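Fructokinase (Vibrio cholerae serotype O1, PDB 5EY7) catalyses the ATP-dependent phosphorylation of fructose, as a member of the PfkB (ribokinase-like) family of sugar kinases. Local coordinates at residues Asp30-Gly35 / Val101-Asp106; Val67-Phe72 / Leu90-Val95; Pro258-Gly263 / Thr304-Met309. All coordinates share one frame; numbering follows the deposited sequence.

Interaction 1 (Asp30-Gly35 / Val101-Asp106); sequences DLIPDG and VVVDLD
V103 turns CG1 into the cleft between its own backbone N and carbonyl carbon (chi1 37°), which aims that methyl at strand 28-33, and I32 swings CG1 to the side opposite its carbonyl carbon (chi1 -41°) to meet it. The two CG1 atoms of I32 and V103 lie 3.6 Å apart, with CB and CG2 of I32 also against the valine methyl, so a single branch of V103 is cupped by a beta-branched neighbour. Both residues are beta-branched and buried, so their methyls meet close to the two backbones; V103 CG1 is also 3.2 Å from L31 O. Two hydrogen bonds zip the parallel ladder. L31 N gives a straight one to V101 O at 2.9 Å, while V103 N reaches L31 O at 3.3 Å, longer and more bent (144°). P33 then ends the ladder: proline has no N-H to offer, and its ring carbon CD sits 3.1 Å from V103 O instead. These strands are the central pair of the four-stranded lid sheet that accompanies the large nucleotide-binding domain in PfkB kinases. D30 and V101 stand side by side on the face turned to the sugar site, OD1 of D30 being 3.9 Å from CB of V101, and D30 is one of the residues that bind fructose. On the other face L31 CD1 meets V102 CG2 at 3.8 Å. Apolar residues suit this face, which the second subunit covers: L31 packs on L31 of the second subunit, and V102 on F72 of that subunit.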
loop_
_atom_site.group_PDB
_atom_site.type_symbol
_atom_site.label_atom_id
_atom_site.label_comp_id
_atom_site.label_asym_id
_atom_site.label_seq_id
_atom_site.Cartn_x
_atom_site.Cartn_y
_atom_site.Cartn_z
ATOM N N ASP A 30 3.547 5.349 8.070
ATOM C CA ASP A 30 3.298 6.454 7.152
ATOM C C ASP A 30 4.497 6.698 6.245
ATOM O O ASP A 30 5.630 6.801 6.717
ATOM C CB ASP A 30 2.970 7.733 7.923
ATOM C CG ASP A 30 1.630 7.664 8.624
ATOM O OD1 ASP A 30 0.986 6.594 8.572
ATOM O OD2 ASP A 30 1.228 8.679 9.235
ATOM N N LEU A 31 4.238 6.792 4.945
ATOM C CA LEU A 31 5.276 7.113 3.976
ATOM C C LEU A 31 5.134 8.563 3.535
ATOM O O LEU A 31 4.249 8.897 2.748
ATOM C CB LEU A 31 5.197 6.174 2.777
ATOM C CG LEU A 31 5.311 4.687 3.117
ATOM C CD1 LEU A 31 4.996 3.821 1.905
ATOM C CD2 LEU A 31 6.692 4.370 3.667
ATOM N N ILE A 32 6.009 9.419 4.050
ATOM C CA ILE A 32 5.900 10.853 3.822
ATOM C C ILE A 32 6.975 11.347 2.858
ATOM O O ILE A 32 8.152 11.020 3.017
ATOM C CB ILE A 32 5.983 11.631 5.156
ATOM C CG1 ILE A 32 5.185 10.902 6.243
ATOM C CG2 ILE A 32 5.482 13.058 4.986
ATOM C CD1 ILE A 32 4.893 11.732 7.475
ATOM N N PRO A 33 6.561 12.136 1.845
ATOM C CA PRO A 33 7.465 12.585 0.780
ATOM C C PRO A 33 8.666 13.367 1.286
ATOM O O PRO A 33 8.509 14.389 1.953
ATOM C CB PRO A 33 6.573 13.489 -0.082
ATOM C CG PRO A 33 5.204 12.989 0.156
ATOM C CD PRO A 33 5.183 12.598 1.600
ATOM N N ASP A 34 9.857 12.872 0.974
ATOM C CA ASP A 34 11.084 13.610 1.227
ATOM C C ASP A 34 11.750 13.903 -0.108
ATOM O O ASP A 34 12.589 13.137 -0.578
ATOM C CB ASP A 34 12.022 12.824 2.143
ATOM C CG ASP A 34 12.687 13.703 3.184
ATOM O OD1 ASP A 34 12.050 14.681 3.632
ATOM O OD2 ASP A 34 13.846 13.419 3.554
ATOM N N GLY A 35 11.350 15.008 -0.726
ATOM C CA GLY A 35 11.843 15.363 -2.042
ATOM C C GLY A 35 10.938 14.845 -3.142
ATOM O O GLY A 35 9.716 14.820 -2.997
ATOM N N VAL A 101 -0.034 3.800 4.989
ATOM C CA VAL A 101 -0.622 5.017 4.436
ATOM C C VAL A 101 0.418 5.855 3.705
ATOM O O VAL A 101 1.480 6.153 4.248
ATOM C CB VAL A 101 -1.279 5.882 5.533
ATOM C CG1 VAL A 101 -1.526 7.298 5.022
ATOM C CG2 VAL A 101 -2.580 5.246 6.003
ATOM N N VAL A 102 0.110 6.220 2.464
ATOM C CA VAL A 102 0.970 7.096 1.684
ATOM C C VAL A 102 0.387 8.496 1.646
ATOM O O VAL A 102 -0.652 8.729 1.033
ATOM C CB VAL A 102 1.151 6.594 0.238
ATOM C CG1 VAL A 102 1.945 7.609 -0.583
ATOM C CG2 VAL A 102 1.838 5.241 0.230
ATOM N N VAL A 103 1.052 9.426 2.313
ATOM C CA VAL A 103 0.621 10.810 2.283
ATOM C C VAL A 103 1.263 11.510 1.096
ATOM O O VAL A 103 2.461 11.397 0.860
ATOM C CB VAL A 103 0.963 11.548 3.597
ATOM C CG1 VAL A 103 2.298 11.090 4.132
ATOM C CG2 VAL A 103 0.939 13.059 3.395
ATOM N N ASP A 104 0.437 12.199 0.323
ATOM C CA ASP A 104 0.910 13.005 -0.784
ATOM C C ASP A 104 0.379 14.407 -0.555
ATOM O O ASP A 104 -0.005 14.754 0.557
ATOM C CB ASP A 104 0.427 12.445 -2.124
ATOM C CG ASP A 104 1.282 12.898 -3.291
ATOM O OD1 ASP A 104 2.325 12.260 -3.539
ATOM O OD2 ASP A 104 0.914 13.891 -3.954
ATOM N N LEU A 105 0.364 15.219 -1.599
ATOM C CA LEU A 105 -0.279 16.517 -1.515
ATOM C C LEU A 105 -1.568 16.493 -2.312
ATOM O O LEU A 105 -1.712 15.721 -3.259
ATOM C CB LEU A 105 0.640 17.626 -2.024
ATOM C CG LEU A 105 1.877 17.942 -1.185
ATOM C CD1 LEU A 105 2.315 19.372 -1.446
ATOM C CD2 LEU A 105 1.609 17.715 0.294
ATOM N N ASP A 106 -2.510 17.337 -1.924
ATOM C CA ASP A 106 -3.799 17.387 -2.594
ATOM C C ASP A 106 -4.087 18.797 -3.075
ATOM O O ASP A 106 -4.393 19.670 -2.268
ATOM C CB ASP A 106 -4.906 16.920 -1.654
ATOM C CG ASP A 106 -6.288 17.085 -2.251
ATOM O OD1 ASP A 106 -6.438 16.882 -3.475
ATOM O OD2 ASP A 106 -7.223 17.424 -1.494
#

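Interaction 2 (Val67-Phe72 / Leu90-Val95); sequences VGNDPF and LHFDPV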
loop_
_atom_site.group_PDB
_atom_site.type_symbol
_atom_site.label_atom_id
_atom_site.label_comp_id
_atom_site.label_asym_id
_atom_site.label_seq_id
_atom_site.Cartn_x
_atom_site.Cartn_y
_atom_site.Cartn_z
ATOM N N VAL A 67 -1.534 -6.193 14.391
ATOM C CA VAL A 67 -0.777 -5.776 13.220
ATOM C C VAL A 67 -0.385 -7.000 12.410
ATOM O O VAL A 67 -0.546 -8.130 12.862
ATOM C CB VAL A 67 0.494 -4.989 13.596
ATOM C CG1 VAL A 67 0.130 -3.679 14.284
ATOM C CG2 VAL A 67 1.405 -5.829 14.470
ATOM N N GLY A 68 0.121 -6.774 11.204
ATOM C CA GLY A 68 0.559 -7.869 10.364
ATOM C C GLY A 68 1.845 -8.471 10.889
ATOM O O GLY A 68 2.653 -7.781 11.506
ATOM N N ASN A 69 2.040 -9.763 10.639
ATOM C CA ASN A 69 3.286 -10.433 10.995
ATOM C C ASN A 69 4.446 -9.918 10.143
ATOM O O ASN A 69 5.610 -10.207 10.407
ATOM C CB ASN A 69 3.138 -11.946 10.843
ATOM C CG ASN A 69 4.392 -12.695 11.233
ATOM O OD1 ASN A 69 5.185 -13.081 10.377
ATOM N ND2 ASN A 69 4.582 -12.900 12.531
ATOM N N ASP A 70 4.104 -9.142 9.120
ATOM C CA ASP A 70 5.072 -8.482 8.254
ATOM C C ASP A 70 6.017 -7.558 9.045
ATOM O O ASP A 70 5.724 -7.214 10.192
ATOM C CB ASP A 70 4.323 -7.695 7.174
ATOM C CG ASP A 70 3.565 -6.508 7.734
ATOM O OD1 ASP A 70 3.188 -6.547 8.926
ATOM O OD2 ASP A 70 3.348 -5.539 6.973
ATOM N N PRO A 71 7.154 -7.147 8.434
ATOM C CA PRO A 71 8.132 -6.349 9.187
ATOM C C PRO A 71 7.685 -4.920 9.472
ATOM O O PRO A 71 8.239 -4.289 10.369
ATOM C CB PRO A 71 9.369 -6.348 8.269
ATOM C CG PRO A 71 9.116 -7.426 7.261
ATOM C CD PRO A 71 7.646 -7.420 7.073
ATOM N N PHE A 72 6.703 -4.420 8.731
ATOM C CA PHE A 72 6.149 -3.100 9.009
ATOM C C PHE A 72 5.476 -3.103 10.378
ATOM O O PHE A 72 5.376 -2.067 11.033
ATOM C CB PHE A 72 5.150 -2.678 7.927
ATOM C CG PHE A 72 5.745 -1.815 6.849
ATOM C CD1 PHE A 72 7.118 -1.750 6.669
ATOM C CD2 PHE A 72 4.927 -1.055 6.026
ATOM C CE1 PHE A 72 7.665 -0.954 5.683
ATOM C CE2 PHE A 72 5.467 -0.253 5.036
ATOM C CZ PHE A 72 6.841 -0.201 4.866
ATOM N N LEU A 90 -0.038 -6.720 22.097
ATOM C CA LEU A 90 0.081 -6.484 20.668
ATOM C C LEU A 90 0.190 -7.835 19.969
ATOM O O LEU A 90 1.019 -8.665 20.330
ATOM C CB LEU A 90 1.288 -5.597 20.355
ATOM C CG LEU A 90 1.438 -5.112 18.912
ATOM C CD1 LEU A 90 1.933 -3.677 18.879
ATOM C CD2 LEU A 90 2.386 -6.017 18.141
ATOM N N HIS A 91 -0.659 -8.056 18.976
ATOM C CA HIS A 91 -0.713 -9.343 18.297
ATOM C C HIS A 91 -0.311 -9.214 16.832
ATOM O O HIS A 91 -0.454 -8.151 16.229
ATOM C CB HIS A 91 -2.113 -9.944 18.405
ATOM C CG HIS A 91 -2.490 -10.353 19.795
ATOM N ND1 HIS A 91 -2.337 -11.648 20.252
ATOM C CD2 HIS A 91 -3.007 -9.650 20.824
ATOM C CE1 HIS A 91 -2.748 -11.716 21.507
ATOM N NE2 HIS A 91 -3.159 -10.520 21.879
ATOM N N PHE A 92 0.198 -10.306 16.271
ATOM C CA PHE A 92 0.635 -10.327 14.883
ATOM C C PHE A 92 -0.251 -11.240 14.044
ATOM O O PHE A 92 -0.297 -12.448 14.267
ATOM C CB PHE A 92 2.092 -10.782 14.782
ATOM C CG PHE A 92 3.057 -9.896 15.513
ATOM C CD1 PHE A 92 3.291 -10.071 16.870
ATOM C CD2 PHE A 92 3.733 -8.890 14.846
ATOM C CE1 PHE A 92 4.180 -9.256 17.547
ATOM C CE2 PHE A 92 4.622 -8.073 15.514
ATOM C CZ PHE A 92 4.845 -8.256 16.868
ATOM N N ASP A 93 -0.960 -10.661 13.081
ATOM C CA ASP A 93 -1.772 -11.457 12.174
ATOM C C ASP A 93 -0.880 -12.124 11.138
ATOM O O ASP A 93 -0.148 -11.447 10.417
ATOM C CB ASP A 93 -2.834 -10.604 11.484
ATOM C CG ASP A 93 -3.908 -11.448 10.825
ATOM O OD1 ASP A 93 -4.530 -12.270 11.531
ATOM O OD2 ASP A 93 -4.122 -11.304 9.604
ATOM N N PRO A 94 -0.944 -13.466 11.061
ATOM C CA PRO A 94 -0.083 -14.239 10.162
ATOM C C PRO A 94 -0.578 -14.288 8.719
ATOM O O PRO A 94 -0.068 -15.080 7.934
ATOM C CB PRO A 94 -0.132 -15.634 10.778
ATOM C CG PRO A 94 -1.526 -15.714 11.299
ATOM C CD PRO A 94 -1.805 -14.354 11.867
ATOM N N VAL A 95 -1.560 -13.464 8.372
ATOM C CA VAL A 95 -2.104 -13.476 7.018
ATOM C C VAL A 95 -2.221 -12.083 6.411
ATOM O O VAL A 95 -1.794 -11.854 5.282
ATOM C CB VAL A 95 -3.488 -14.155 6.985
ATOM C CG1 VAL A 95 -4.143 -13.968 5.627
ATOM C CG2 VAL A 95 -3.345 -15.632 7.310
#
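F92 reaches over the end of strand 61-68. Its CB is 4.0 Å from N69 ND2 and about as far from N69 CA; the asparagine amide and the phenyl ring cross nearly at right angles, their planes 79° apart. One atom beyond CG, CD2 comes up to G68 O, which lies at the ring edge 3.7 Å away, and to V67 CG2, which approaches obliquely. CE2 still touches that valine methyl at 4.1 Å. With CG opposite its carbonyl carbon (chi1 -60°), the ring lies beside L90, whose CD2 sits over one face toward the rim, and R74 of helix 71-81 makes a cation-pi contact with it. The two strands and this helix form a beta-alpha-beta unit, and strand 86-93 is one of the two outermost strands of the main sheet within this chain. F92 is partly exposed and also touches Q77 of the helix. Backbone bonds fix the parallel register: V67 N to H91 O at 2.9 Å, D93 N to V67 O at 2.6 Å, and N69 N to D93 O at 2.8 Å. V67 is buried, and CG2, set between its own N and carbonyl carbon, touches L90 CD2 as well as the ring. A CB on G68 would clash with OD1 of D70, which is hydrogen-bonded to T98 OG1, so glycine suits it. D93 sends its carboxylate away, where OD2 accepts the N-H of H96.

Interaction 3 (Pro258-Gly263 / Thr304-Met309); sequences PIDTTG and TQKGAM. With NA (sodium ion), chain C.
D260 and G307 form the tight heart of this contact, and a sodium ion ties them together. The ion is bound by D260 O at 2.6 Å and by G307 O at 2.7 Å, more distantly by D260 OD2 at 3.0 Å, and by A302 O, just after helix 285-301. Holding CG opposite its backbone N (chi1 -174°), D260 thrusts its carboxylate across the gap, where OD2 accepts the N-H of G307 at 2.6 Å, met nearly in line with its C-O bond. The other oxygen, OD1, is gripped at 2.6 Å by OG1 of T262, on the syn side but tilted 28° out of the carboxylate plane, so both ends are pinned. An aspartate suits this place because it can serve the cation and a backbone N-H at once. At the backbone angles of G307 (phi 112°) a CB would be jammed against the carbonyl O of K306, so glycine fits, and its O and N-H both serve the contact. The site is reminiscent of the monovalent-cation site of ribokinase, where potassium activates the enzyme; whether sodium acts so here is not established. Loop 258-263 leads into the G-A-G-D signature of PfkB kinases: G263, at the N-cap of helix 264-277, binds ADP. Close packing continues here, with A308 CA giving a C-H...O contact to T262 O at 3.2 Å and A308 CB lying 4.1 Å from G263 CA; a CB on G263, whose phi is positive, would clash with it. The opposite end is looser and more exposed. I259 lays its CG1-CD1 branch along the T304 backbone, with CD1 3.2 Å from T304 O. Q305, on the solvent side, folds its NE2 back onto that same carbonyl.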
loop_
_atom_site.group_PDB
_atom_site.type_symbol
_atom_site.label_atom_id
_atom_site.label_comp_id
_atom_site.label_asym_id
_atom_site.label_seq_id
_atom_site.Cartn_x
_atom_site.Cartn_y
_atom_site.Cartn_z
ATOM N N PRO A 258 3.273 25.303 10.687
ATOM C CA PRO A 258 2.766 24.040 10.137
ATOM C C PRO A 258 3.594 23.527 8.965
ATOM O O PRO A 258 3.591 24.133 7.897
ATOM C CB PRO A 258 1.348 24.403 9.678
ATOM C CG PRO A 258 1.395 25.874 9.436
ATOM C CD PRO A 258 2.332 26.419 10.466
ATOM N N ILE A 259 4.301 22.421 9.168
ATOM C CA ILE A 259 5.077 21.822 8.091
ATOM C C ILE A 259 4.749 20.338 7.930
ATOM O O ILE A 259 5.280 19.672 7.043
ATOM C CB ILE A 259 6.589 22.007 8.313
ATOM C CG1 ILE A 259 7.088 21.110 9.447
ATOM C CG2 ILE A 259 6.905 23.471 8.596
ATOM C CD1 ILE A 259 8.599 21.136 9.634
ATOM N N ASP A 260 3.871 19.837 8.797
ATOM C CA ASP A 260 3.331 18.480 8.683
ATOM C C ASP A 260 2.185 18.252 9.667
ATOM O O ASP A 260 2.408 17.940 10.837
ATOM C CB ASP A 260 4.419 17.430 8.908
ATOM C CG ASP A 260 3.922 16.019 8.660
ATOM O OD1 ASP A 260 3.062 15.841 7.770
ATOM O OD2 ASP A 260 4.387 15.091 9.352
ATOM N N THR A 261 0.961 18.394 9.172
ATOM C CA THR A 261 -0.231 18.277 10.000
ATOM C C THR A 261 -0.561 16.824 10.318
ATOM O O THR A 261 -1.557 16.538 10.980
ATOM C CB THR A 261 -1.445 18.926 9.318
ATOM O OG1 THR A 261 -1.737 18.231 8.100
ATOM C CG2 THR A 261 -1.160 20.385 9.004
ATOM N N THR A 262 0.283 15.913 9.847
ATOM C CA THR A 262 0.075 14.488 10.056
ATOM C C THR A 262 0.012 14.139 11.540
ATOM O O THR A 262 1.020 14.190 12.241
ATOM C CB THR A 262 1.188 13.658 9.392
ATOM O OG1 THR A 262 1.251 13.978 7.996
ATOM C CG2 THR A 262 0.910 12.173 9.558
ATOM N N GLY A 263 -1.181 13.798 12.017
ATOM C CA GLY A 263 -1.351 13.351 13.388
ATOM C C GLY A 263 -1.487 14.466 14.405
ATOM O O GLY A 263 -1.281 14.252 15.599
ATOM N N THR A 304 5.346 20.511 13.676
ATOM C CA THR A 304 6.608 21.224 13.522
ATOM C C THR A 304 7.719 20.311 13.016
ATOM O O THR A 304 8.844 20.746 12.788
ATOM C CB THR A 304 7.041 21.873 14.849
ATOM O OG1 THR A 304 7.015 20.892 15.894
ATOM C CG2 THR A 304 6.097 23.007 15.203
ATOM N N GLN A 305 7.396 19.035 12.854
ATOM C CA GLN A 305 8.323 18.077 12.267
ATOM C C GLN A 305 7.545 17.154 11.337
ATOM O O GLN A 305 6.318 17.123 11.376
ATOM C CB GLN A 305 9.050 17.268 13.350
ATOM C CG GLN A 305 9.757 18.108 14.420
ATOM C CD GLN A 305 11.126 18.611 13.988
ATOM O OE1 GLN A 305 12.122 17.892 14.079
ATOM N NE2 GLN A 305 11.180 19.851 13.516
ATOM N N LYS A 306 8.260 16.414 10.497
ATOM C CA LYS A 306 7.624 15.442 9.617
ATOM C C LYS A 306 7.451 14.115 10.339
ATOM O O LYS A 306 8.404 13.566 10.885
ATOM C CB LYS A 306 8.436 15.246 8.337
ATOM C CG LYS A 306 8.170 16.290 7.270
ATOM C CD LYS A 306 9.040 16.068 6.049
ATOM C CE LYS A 306 8.764 17.121 4.990
ATOM N NZ LYS A 306 9.670 16.998 3.814
ATOM N N GLY A 307 6.228 13.604 10.335
ATOM C CA GLY A 307 5.906 12.406 11.081
ATOM C C GLY A 307 4.971 12.747 12.221
ATOM O O GLY A 307 5.048 13.831 12.796
ATOM N N ALA A 308 4.081 11.819 12.546
ATOM C CA ALA A 308 3.053 12.074 13.543
ATOM C C ALA A 308 3.636 12.178 14.945
ATOM O O ALA A 308 3.241 13.041 15.724
ATOM C CB ALA A 308 1.993 10.989 13.493
ATOM N N MET A 309 4.583 11.303 15.256
ATOM C CA MET A 309 5.128 11.214 16.606
ATOM C C MET A 309 6.343 12.102 16.828
ATOM O O MET A 309 6.647 12.475 17.962
ATOM C CB MET A 309 5.513 9.770 16.927
ATOM C CG MET A 309 4.386 8.773 16.821
ATOM S SD MET A 309 4.994 7.097 17.056
ATOM C CE MET A 309 3.497 6.165 16.798
HETATM NA NA NA C . 3.484 15.930 12.074
#

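Interactions 1 and 3 meet beside the fructose site, with D30 on one side and the ADP-binding G263 close by on the loop of interaction 3; their centres are about 11 Å apart. OD2 of fructose-binding D30 lies 3.5 Å from T262 CG2, and I32 CD1 is 3.7 Å from G307 N, so the lid sheet rests on the sodium-bound loops. K306 extends its NZ toward D34 OD1, 3.3 Å away, in a weak ion pair. Interaction 2 is more remote, its centre about 23 Å from that of interaction 1; even so, the V67 side chain is about 8 Å from that of D26, which also binds fructose. Interactions 1 and 2 both touch the second subunit, where P71 packs against D104 of the partner.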